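Local coordinates for secreted protein (PDB 5LXZ) that is a secreted copper protein of the AA5 metalloradical oxidase family, probably oxidising small alcohols or aldehydes much as galactose oxidase does, at residues T338-A346 with D391-P399. The protein carries 1 engineered substitution. Residues are numbered along the deposited sequence; the frame is centred on the assembly and turned at random.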
loop_
_atom_site.group_PDB
_atom_site.type_symbol
_atom_site.label_atom_id
_atom_site.label_comp_id
_atom_site.label_asym_id
_atom_site.label_seq_id
_atom_site.Cartn_x
_atom_site.Cartn_y
_atom_site.Cartn_z
ATOM N N THR A 338 0.334 21.851 -0.020
ATOM C CA THR A 338 -0.833 22.598 -0.458
ATOM C C THR A 338 -2.011 21.616 -0.581
ATOM O O THR A 338 -1.976 20.704 -1.398
ATOM C CB THR A 338 -0.570 23.279 -1.781
ATOM O OG1 THR A 338 0.595 24.114 -1.705
ATOM C CG2 THR A 338 -1.751 24.209 -2.144
ATOM N N LYS A 339 -3.035 21.807 0.256
ATOM C CA LYS A 339 -4.181 20.887 0.276
ATOM C C LYS A 339 -4.968 20.982 -0.997
ATOM O O LYS A 339 -5.083 22.077 -1.589
ATOM C CB LYS A 339 -5.037 21.216 1.485
ATOM C CG LYS A 339 -4.293 20.867 2.762
ATOM C CD LYS A 339 -5.069 21.304 3.999
ATOM C CE LYS A 339 -4.419 20.809 5.284
ATOM N NZ LYS A 339 -3.267 21.654 5.672
ATOM N N VAL A 340 -5.510 19.858 -1.422
ATOM C CA VAL A 340 -6.363 19.738 -2.589
ATOM C C VAL A 340 -7.779 19.484 -2.060
ATOM O O VAL A 340 -8.020 18.472 -1.407
ATOM C CB VAL A 340 -5.894 18.638 -3.574
ATOM C CG1 VAL A 340 -6.890 18.394 -4.698
ATOM C CG2 VAL A 340 -4.550 19.034 -4.198
ATOM N N PRO A 341 -8.733 20.416 -2.346
ATOM C CA PRO A 341 -10.113 20.304 -1.853
ATOM C C PRO A 341 -10.978 19.331 -2.648
ATOM O O PRO A 341 -10.562 18.808 -3.716
ATOM C CB PRO A 341 -10.609 21.725 -2.057
ATOM C CG PRO A 341 -9.944 22.171 -3.295
ATOM C CD PRO A 341 -8.569 21.569 -3.205
ATOM N N GLY A 342 -12.180 19.104 -2.141
ATOM C CA GLY A 342 -13.209 18.444 -2.896
ATOM C C GLY A 342 -13.433 16.971 -2.660
ATOM O O GLY A 342 -14.350 16.414 -3.232
ATOM N N MET A 343 -12.573 16.333 -1.872
ATOM C CA MET A 343 -12.689 14.910 -1.619
ATOM C C MET A 343 -14.008 14.532 -0.903
ATOM O O MET A 343 -14.204 14.890 0.252
ATOM C CB MET A 343 -11.505 14.409 -0.786
ATOM C CG MET A 343 -11.594 12.938 -0.404
ATOM S SD MET A 343 -11.367 11.769 -1.740
ATOM C CE MET A 343 -9.578 11.951 -1.999
ATOM N N SER A 344 -14.847 13.774 -1.596
ATOM C CA SER A 344 -16.005 13.150 -0.962
ATOM C C SER A 344 -15.570 12.062 -0.044
ATOM O O SER A 344 -14.557 11.401 -0.308
ATOM C CB SER A 344 -16.941 12.590 -1.974
ATOM O OG SER A 344 -17.548 13.654 -2.684
ATOM N N ASP A 345 -16.305 11.797 1.040
ATOM C CA ASP A 345 -15.942 10.679 1.957
ATOM C C ASP A 345 -14.505 10.859 2.425
ATOM O O ASP A 345 -13.715 9.917 2.433
ATOM C CB ASP A 345 -16.202 9.292 1.343
ATOM C CG ASP A 345 -17.681 9.032 1.126
ATOM O OD1 ASP A 345 -18.470 9.714 1.828
ATOM O OD2 ASP A 345 -18.005 8.139 0.351
ATOM N N ALA A 346 -14.161 12.095 2.819
ATOM C CA ALA A 346 -12.820 12.381 3.307
ATOM C C ALA A 346 -12.552 11.709 4.653
ATOM O O ALA A 346 -11.400 11.548 5.066
ATOM C CB ALA A 346 -12.610 13.865 3.387
ATOM N N ASP A 391 -5.120 24.525 -12.716
ATOM C CA ASP A 391 -4.483 25.572 -11.889
ATOM C C ASP A 391 -4.962 25.512 -10.448
ATOM O O ASP A 391 -4.146 25.675 -9.533
ATOM C CB ASP A 391 -4.723 26.977 -12.464
ATOM C CG ASP A 391 -3.999 27.196 -13.792
ATOM O OD1 ASP A 391 -2.829 26.759 -13.919
ATOM O OD2 ASP A 391 -4.605 27.799 -14.705
ATOM N N ASP A 392 -6.273 25.284 -10.273
ATOM C CA ASP A 392 -6.894 25.055 -8.964
ATOM C C ASP A 392 -7.415 23.599 -8.929
ATOM O O ASP A 392 -8.589 23.340 -9.213
ATOM C CB ASP A 392 -8.049 26.039 -8.702
ATOM C CG ASP A 392 -7.560 27.442 -8.341
ATOM O OD1 ASP A 392 -6.451 27.830 -8.790
ATOM O OD2 ASP A 392 -8.294 28.155 -7.601
ATOM N N PRO A 393 -6.523 22.647 -8.629
ATOM C CA PRO A 393 -6.974 21.255 -8.664
ATOM C C PRO A 393 -7.960 20.950 -7.577
ATOM O O PRO A 393 -7.913 21.570 -6.509
ATOM C CB PRO A 393 -5.694 20.464 -8.437
ATOM C CG PRO A 393 -4.839 21.379 -7.655
ATOM C CD PRO A 393 -5.120 22.735 -8.210
ATOM N N LYS A 394 -8.848 20.003 -7.863
ATOM C CA LYS A 394 -9.825 19.561 -6.902
ATOM C C LYS A 394 -10.240 18.156 -7.255
ATOM O O LYS A 394 -10.084 17.716 -8.411
ATOM C CB LYS A 394 -11.055 20.462 -6.883
ATOM C CG LYS A 394 -11.824 20.454 -8.185
ATOM C CD LYS A 394 -12.964 21.462 -8.270
ATOM C CE LYS A 394 -13.560 21.461 -9.677
ATOM N NZ LYS A 394 -14.274 22.734 -9.966
ATOM N N PHE A 395 -10.744 17.459 -6.255
ATOM C CA PHE A 395 -11.435 16.216 -6.455
ATOM C C PHE A 395 -12.890 16.459 -6.860
ATOM O O PHE A 395 -13.555 17.359 -6.308
ATOM C CB PHE A 395 -11.391 15.343 -5.227
ATOM C CG PHE A 395 -10.077 14.669 -5.015
ATOM C CD1 PHE A 395 -9.821 13.419 -5.598
ATOM C CD2 PHE A 395 -9.129 15.246 -4.199
ATOM C CE1 PHE A 395 -8.634 12.773 -5.379
ATOM C CE2 PHE A 395 -7.911 14.576 -4.000
ATOM C CZ PHE A 395 -7.706 13.360 -4.589
ATOM N N VAL A 396 -13.341 15.627 -7.788
ATOM C CA VAL A 396 -14.766 15.544 -8.163
ATOM C C VAL A 396 -15.130 14.096 -8.150
ATOM O O VAL A 396 -14.293 13.231 -8.463
ATOM C CB VAL A 396 -15.067 16.165 -9.531
ATOM C CG1 VAL A 396 -14.694 17.624 -9.537
ATOM C CG2 VAL A 396 -14.332 15.463 -10.634
ATOM N N ASP A 397 -16.364 13.774 -7.793
ATOM C CA ASP A 397 -16.768 12.378 -7.761
ATOM C C ASP A 397 -16.739 11.786 -9.163
ATOM O O ASP A 397 -17.131 12.440 -10.148
ATOM C CB ASP A 397 -18.189 12.191 -7.190
ATOM C CG ASP A 397 -18.283 12.472 -5.722
ATOM O OD1 ASP A 397 -17.249 12.763 -5.087
ATOM O OD2 ASP A 397 -19.418 12.389 -5.155
ATOM N N GLY A 398 -16.261 10.546 -9.240
ATOM C CA GLY A 398 -16.396 9.722 -10.442
ATOM C C GLY A 398 -17.577 8.782 -10.271
ATOM O O GLY A 398 -18.455 8.973 -9.410
ATOM N N PRO A 399 -17.625 7.732 -11.087
ATOM C CA PRO A 399 -18.703 6.772 -10.940
ATOM C C PRO A 399 -18.629 6.021 -9.631
ATOM O O PRO A 399 -17.524 5.737 -9.108
ATOM C CB PRO A 399 -18.485 5.815 -12.135
ATOM C CG PRO A 399 -17.023 5.877 -12.366
ATOM C CD PRO A 399 -16.611 7.284 -12.072
HETATM O O HOH W 1 -14.710 13.883 -4.623
#
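Phe395 and Met343 form the tight centre of this contact. The methionine methyl CE sits over the middle of the phenyl ring, 3.5 Å from CZ of Phe395, in a CH-pi contact only 13° off the ring normal; the sulfur SD follows over the same face as a Met-aromatic contact. Met343 sets out with CG anti to its own backbone N (chi1 176°) and then bends at chi2 and chi3, which lays the thioether alongside the ring. CG1 of Val340 approaches the ring obliquely, 3.9 Å from CD2 of Phe395, while CG2 of Val340 reaches the ring of Pro393. Val367 on strand 364-368 and Arg384 and Ala386 on strand 383-387 of the same sheet add to the surroundings of the phenyl group. Residues 340-344 and 393-397 run nearly parallel, 9° apart, and are tied by a nearly straight bond from Phe395 N to Pro341 O (2.9 Å), an oxygen that also lies at the edge of the ring. The outer side is looser and wetter. Pro341 CG and Lys394 CB meet there at 4.1 Å, and the lysine chain extends away from the partner segment. Farther along, Ser344 OG donates to the syn lone pair of Asp397 OD1 at 2.6 Å, and a water accepts from Ser344 N while donating to that same OD1 at 2.8 Å. The other carboxylate oxygen, OD2, forms a salt bridge with Lys382. The contact joins two neighbouring blades of the Kelch-type beta-propeller: residues 338-346 leave the outermost strand 337-339 of one four-stranded sheet, and 391-399 carry the outermost strand 395-397 of the next. One backbone bond, a methionine methyl over a phenyl face and a carboxylate gripped by hydroxyl, water and lysine thus fasten the blade edges, with Lys382 likely to keep Asp397 ionised.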